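Local coordinates for protein Rho guanyl nucleotide exchange factor (Rom2), putative (Aspergillus fumigatus Af293, PDB 5O51) that probably acts as a guanyl-nucleotide exchange factor for Rho-type GTPases, the piece here being its CNH domain, a beta-propeller, at residues A[55-60]-A[93-98]; A[89-94]-A[101-106]. All coordinates share one frame; numbering follows the deposited sequence.

Interaction 1. Residues A[55-60]-A[93-98]; sequences KPRRVL and LELAEG
Arg-57 reaches across from the edge strand 57-61 to the loop that follows strand 84-89. Its polar contact is a hydrogen bond from NH2 to the backbone O of Leu-93, 2.7 Å long. The bond is weak, because it is bent: the angle at the hydrogen is only 130°. The carbonyl oxygen lies at the edge of the guanidinium, in its plane. The position of the group follows from the torsions. CG sits between the backbone N and the carbonyl carbon (chi1 48°), and from there the chain runs extended to NE, which carries the guanidinium out to the loop.

The same group is also packed against: Leu-95 CD1 lies over one face of the guanidinium in van der Waals contact, 3.8 Å above the plane and offset toward the rim. Its nearest atom there is Arg-57 NE, at 3.9 Å. The two side chains cross at about a right angle.

The domain is a beta-propeller built from four-stranded antiparallel sheets. Strand 57-61 is the outermost strand of the sheet that begins with strand 22-28. The loop 93-98 belongs to the next sheet in sequence, where it leads from strand 84-89 to the outermost strand 107-110. The contact thus joins two consecutive blades.

The apolar contact lies at the buried end. Val-59 CG2 meets Leu-93 CD2 at 3.9 Å, and the side chains pass each other at a slant. The backbone of Leu-93 therefore serves the arginine while its side chain serves the valine. Val-59 also packs on Ile-42 and Ile-44 of the neighbouring strand 41-46. Val-59 and Leu-60 both face Ile-42 in a classic beta bulge.

Interaction 2. Residues A[89-94]-A[101-106]; sequences PMEALE and SVAKRP
Ala-103 points its methyl group at the short 3-10 turn of residues 90-93. Both segments belong to the long connection between strands 84-89 and 107-110, the last two strands of one four-stranded propeller blade. Each forms a 3-10 turn, 90-93 on one side and 102-104 on the other, and the two turns pack closely. The CA atoms of Ala-92 and Ala-103 are only 4.8 Å apart, a spacing that two small side chains allow.

Ala-103 CB touches the stem of Glu-91, with CG at 3.8 Å. The glutamate has CG between its backbone N and carbonyl carbon (chi1 60°) and is extended beyond it. Its CG therefore lies beside the alanine while the carboxylate continues past.

The carbonyl oxygen of Ala-103 faces two carbon groups. Ala-92 CB and the ring carbon CD of Pro-89 each lie 3.3 Å from this O. Pro-89 CG is close to the same oxygen, so the CG-CD side of the proline ring rests against the Ala-103 carbonyl.

Lys-104 starts away from the first turn, then comes back to it. Its chain is extended from CB to CE and bends at the last torsion (chi4 -84°). The ammonium also bonds Val-59 O of the preceding blade. Toward the turn, Lys-104 NZ donates to Ala-92 O at 2.9 Å, with a C=O...N angle of 162°.

Interactions 1 and 2 are neighbours, with centres about 9 Å apart, and share Leu-93 and Glu-94. The first joins two blades; the second folds the connecting loop of one blade onto itself. Lys-104 of interaction 2 ties them together: its NZ lies 2.7 Å from Val-59 O of interaction 1, a probable hydrogen bond. Successive residues of the 3-10 turn 90-93 thus offer their carbonyls to different cations, Ala-92 to Lys-104 and, in a weak bond, Leu-93 to Arg-57. Packing adds to this, with Leu-60 CD2 3.5 Å from Lys-104 CB. Ser-101 OG hydrogen-bonds Glu-97 OE1 and Gly-98 O, local links between the end of 93-98 and the start of 101-106, although Glu-97 is poorly ordered.

Interaction 1. Residues A[55-60]-A[93-98]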
loop_
_atom_site.group_PDB
_atom_site.type_symbol
_atom_site.label_atom_id
_atom_site.label_comp_id
_atom_site.label_asym_id
_atom_site.label_seq_id
_atom_site.Cartn_x
_atom_site.Cartn_y
_atom_site.Cartn_z
ATOM N N LYS A 55 26.208 -4.130 2.461
ATOM C CA LYS A 55 25.020 -4.763 3.025
ATOM C C LYS A 55 24.088 -3.670 3.437
ATOM O O LYS A 55 24.559 -2.623 3.771
ATOM C CB LYS A 55 25.414 -5.584 4.284
ATOM C CG LYS A 55 26.540 -6.532 3.988
ATOM C CD LYS A 55 26.751 -7.585 5.063
ATOM C CE LYS A 55 27.986 -8.383 4.696
ATOM N NZ LYS A 55 28.153 -9.509 5.656
ATOM N N PRO A 56 22.755 -3.914 3.463
ATOM C CA PRO A 56 21.915 -2.938 4.153
ATOM C C PRO A 56 22.460 -2.697 5.596
ATOM O O PRO A 56 22.973 -3.627 6.188
ATOM C CB PRO A 56 20.555 -3.629 4.212
ATOM C CG PRO A 56 20.593 -4.632 3.122
ATOM C CD PRO A 56 21.998 -5.067 2.969
ATOM N N ARG A 57 22.269 -1.520 6.167
ATOM C CA ARG A 57 22.706 -1.255 7.577
ATOM C C ARG A 57 21.557 -0.908 8.504
ATOM O O ARG A 57 20.588 -0.287 8.094
ATOM C CB ARG A 57 23.750 -0.137 7.627
ATOM C CG ARG A 57 23.447 1.115 6.872
ATOM C CD ARG A 57 24.527 2.216 7.132
ATOM N NE ARG A 57 23.903 3.497 6.830
ATOM C CZ ARG A 57 23.286 4.284 7.703
ATOM N NH1 ARG A 57 23.356 4.059 8.999
ATOM N NH2 ARG A 57 22.658 5.368 7.265
ATOM N N ARG A 58 21.659 -1.361 9.726
ATOM C CA ARG A 58 20.613 -1.214 10.692
ATOM C C ARG A 58 20.614 0.224 11.091
ATOM O O ARG A 58 21.693 0.803 11.395
ATOM C CB ARG A 58 20.879 -2.110 11.907
ATOM C CG ARG A 58 20.030 -1.820 13.134
ATOM C CD ARG A 58 20.365 -2.813 14.256
ATOM N NE ARG A 58 19.858 -4.155 13.989
ATOM C CZ ARG A 58 18.653 -4.620 14.304
ATOM N NH1 ARG A 58 17.788 -3.851 14.929
ATOM N NH2 ARG A 58 18.284 -5.872 13.955
ATOM N N VAL A 59 19.425 0.816 11.122
ATOM C CA VAL A 59 19.295 2.240 11.487
ATOM C C VAL A 59 18.375 2.491 12.640
ATOM O O VAL A 59 18.539 3.498 13.331
ATOM C CB VAL A 59 18.812 3.189 10.369
ATOM C CG1 VAL A 59 19.917 3.368 9.351
ATOM C CG2 VAL A 59 17.440 2.775 9.742
ATOM N N LEU A 60 17.363 1.674 12.801
ATOM C CA LEU A 60 16.510 1.822 13.972
ATOM C C LEU A 60 16.226 0.454 14.557
ATOM O O LEU A 60 16.024 -0.526 13.790
ATOM C CB LEU A 60 15.216 2.513 13.635
ATOM C CG LEU A 60 15.350 3.985 13.294
ATOM C CD1 LEU A 60 14.130 4.499 12.522
ATOM C CD2 LEU A 60 15.639 4.789 14.540
ATOM N N LEU A 93 17.952 8.534 9.566
ATOM C CA LEU A 93 18.556 7.651 8.599
ATOM C C LEU A 93 20.008 7.993 8.259
ATOM O O LEU A 93 20.645 7.173 7.637
ATOM C CB LEU A 93 17.733 7.654 7.321
ATOM C CG LEU A 93 16.261 7.233 7.498
ATOM C CD1 LEU A 93 15.433 7.593 6.292
ATOM C CD2 LEU A 93 16.090 5.748 7.700
ATOM N N GLU A 94 20.538 9.152 8.676
ATOM C CA GLU A 94 21.913 9.561 8.268
ATOM C C GLU A 94 23.000 8.613 8.800
ATOM O O GLU A 94 22.874 8.074 9.895
ATOM C CB GLU A 94 22.322 10.953 8.794
ATOM C CG GLU A 94 21.429 12.160 8.535
ATOM C CD GLU A 94 21.087 12.414 7.093
ATOM O OE1 GLU A 94 21.793 11.879 6.211
ATOM O OE2 GLU A 94 20.112 13.190 6.859
ATOM N N LEU A 95 24.092 8.497 8.043
ATOM C CA LEU A 95 25.321 7.802 8.484
ATOM C C LEU A 95 25.922 8.467 9.736
ATOM O O LEU A 95 26.166 7.799 10.740
ATOM C CB LEU A 95 26.333 7.795 7.333
ATOM C CG LEU A 95 27.529 6.848 7.319
ATOM C CD1 LEU A 95 27.154 5.419 7.706
ATOM C CD2 LEU A 95 28.119 6.924 5.916
ATOM N N ALA A 96 26.075 9.792 9.671
ATOM C CA ALA A 96 26.525 10.641 10.791
ATOM C C ALA A 96 25.816 10.437 12.158
ATOM O O ALA A 96 26.437 10.719 13.182
ATOM C CB ALA A 96 26.449 12.108 10.383
ATOM N N GLU A 97 24.559 9.959 12.190
ATOM C CA GLU A 97 23.840 9.720 13.468
ATOM C C GLU A 97 24.254 8.428 14.185
ATOM O O GLU A 97 24.307 7.355 13.568
ATOM C CB GLU A 97 22.306 9.658 13.292
ATOM C CG GLU A 97 21.615 10.946 12.898
ATOM C CD GLU A 97 22.004 12.137 13.755
ATOM O OE1 GLU A 97 21.613 12.200 14.947
ATOM O OE2 GLU A 97 22.705 13.017 13.211
ATOM N N GLY A 98 24.492 8.548 15.495
ATOM C CA GLY A 98 24.816 7.410 16.368
ATOM C C GLY A 98 23.618 6.835 17.127
ATOM O O GLY A 98 22.521 7.424 17.158
#

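Interaction 2. Residues A[89-94]-A[101-106]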
loop_
_atom_site.group_PDB
_atom_site.type_symbol
_atom_site.label_atom_id
_atom_site.label_comp_id
_atom_site.label_asym_id
_atom_site.label_seq_id
_atom_site.Cartn_x
_atom_site.Cartn_y
_atom_site.Cartn_z
ATOM N N PRO A 89 12.251 11.936 12.568
ATOM C CA PRO A 89 12.782 12.789 11.511
ATOM C C PRO A 89 13.683 11.998 10.543
ATOM O O PRO A 89 14.350 11.037 10.927
ATOM C CB PRO A 89 13.584 13.864 12.278
ATOM C CG PRO A 89 13.958 13.245 13.572
ATOM C CD PRO A 89 12.943 12.140 13.864
ATOM N N MET A 90 13.702 12.436 9.302
ATOM C CA MET A 90 14.488 11.748 8.265
ATOM C C MET A 90 15.975 11.718 8.519
ATOM O O MET A 90 16.693 10.826 8.042
ATOM C CB MET A 90 14.241 12.387 6.873
ATOM C CG MET A 90 14.261 11.340 5.774
ATOM S SD MET A 90 12.658 10.497 5.646
ATOM C CE MET A 90 11.851 11.737 4.634
ATOM N N GLU A 91 16.475 12.687 9.263
ATOM C CA GLU A 91 17.871 12.598 9.683
ATOM C C GLU A 91 18.184 11.336 10.531
ATOM O O GLU A 91 19.336 10.879 10.501
ATOM C CB GLU A 91 18.336 13.902 10.351
ATOM C CG GLU A 91 17.554 14.300 11.581
ATOM C CD GLU A 91 17.865 15.707 12.106
ATOM O OE1 GLU A 91 18.878 16.321 11.682
ATOM O OE2 GLU A 91 17.081 16.183 12.975
ATOM N N ALA A 92 17.194 10.715 11.204
ATOM C CA ALA A 92 17.403 9.363 11.797
ATOM C C ALA A 92 18.115 8.353 10.872
ATOM O O ALA A 92 18.749 7.387 11.338
ATOM C CB ALA A 92 16.069 8.729 12.211
ATOM N N LEU A 93 17.952 8.534 9.566
ATOM C CA LEU A 93 18.556 7.651 8.599
ATOM C C LEU A 93 20.008 7.993 8.259
ATOM O O LEU A 93 20.645 7.173 7.637
ATOM C CB LEU A 93 17.733 7.654 7.321
ATOM C CG LEU A 93 16.261 7.233 7.498
ATOM C CD1 LEU A 93 15.433 7.593 6.292
ATOM C CD2 LEU A 93 16.090 5.748 7.700
ATOM N N GLU A 94 20.538 9.152 8.676
ATOM C CA GLU A 94 21.913 9.561 8.268
ATOM C C GLU A 94 23.000 8.613 8.800
ATOM O O GLU A 94 22.874 8.074 9.895
ATOM C CB GLU A 94 22.322 10.953 8.794
ATOM C CG GLU A 94 21.429 12.160 8.535
ATOM C CD GLU A 94 21.087 12.414 7.093
ATOM O OE1 GLU A 94 21.793 11.879 6.211
ATOM O OE2 GLU A 94 20.112 13.190 6.859
ATOM N N SER A 101 21.485 9.037 19.577
ATOM C CA SER A 101 21.148 10.413 19.147
ATOM C C SER A 101 19.628 10.681 19.173
ATOM O O SER A 101 18.811 9.796 18.904
ATOM C CB SER A 101 21.695 10.740 17.751
ATOM O OG SER A 101 20.879 10.147 16.767
ATOM N N VAL A 102 19.282 11.915 19.516
ATOM C CA VAL A 102 17.890 12.329 19.625
ATOM C C VAL A 102 17.066 12.207 18.301
ATOM O O VAL A 102 15.853 12.033 18.366
ATOM C CB VAL A 102 17.798 13.768 20.250
ATOM C CG1 VAL A 102 18.426 14.825 19.329
ATOM C CG2 VAL A 102 16.343 14.099 20.619
ATOM N N ALA A 103 17.717 12.271 17.135
ATOM C CA ALA A 103 17.066 11.954 15.840
ATOM C C ALA A 103 16.434 10.546 15.713
ATOM O O ALA A 103 15.431 10.384 15.022
ATOM C CB ALA A 103 18.046 12.177 14.696
ATOM N N LYS A 104 16.994 9.534 16.384
ATOM C CA LYS A 104 16.380 8.191 16.409
ATOM C C LYS A 104 15.319 8.057 17.477
ATOM O O LYS A 104 14.825 6.974 17.706
ATOM C CB LYS A 104 17.438 7.096 16.548
ATOM C CG LYS A 104 18.504 7.178 15.437
ATOM C CD LYS A 104 19.461 6.035 15.507
ATOM C CE LYS A 104 20.602 6.176 14.486
ATOM N NZ LYS A 104 20.117 5.643 13.188
ATOM N N ARG A 105 14.920 9.153 18.110
ATOM C CA ARG A 105 13.782 9.076 19.090
ATOM C C ARG A 105 12.386 9.062 18.424
ATOM O O ARG A 105 12.106 9.911 17.594
ATOM C CB ARG A 105 13.862 10.240 20.085
ATOM C CG ARG A 105 13.210 9.942 21.441
ATOM C CD ARG A 105 13.811 10.820 22.539
ATOM N NE ARG A 105 15.213 10.480 22.803
ATOM C CZ ARG A 105 16.009 11.117 23.661
ATOM N NH1 ARG A 105 15.552 12.154 24.359
ATOM N NH2 ARG A 105 17.272 10.709 23.821
ATOM N N PRO A 106 11.526 8.093 18.764
ATOM C CA PRO A 106 10.198 8.156 18.130
ATOM C C PRO A 106 9.270 9.155 18.743
ATOM O O PRO A 106 9.311 9.339 19.923
ATOM C CB PRO A 106 9.625 6.745 18.335
ATOM C CG PRO A 106 10.387 6.207 19.507
ATOM C CD PRO A 106 11.787 6.740 19.298
#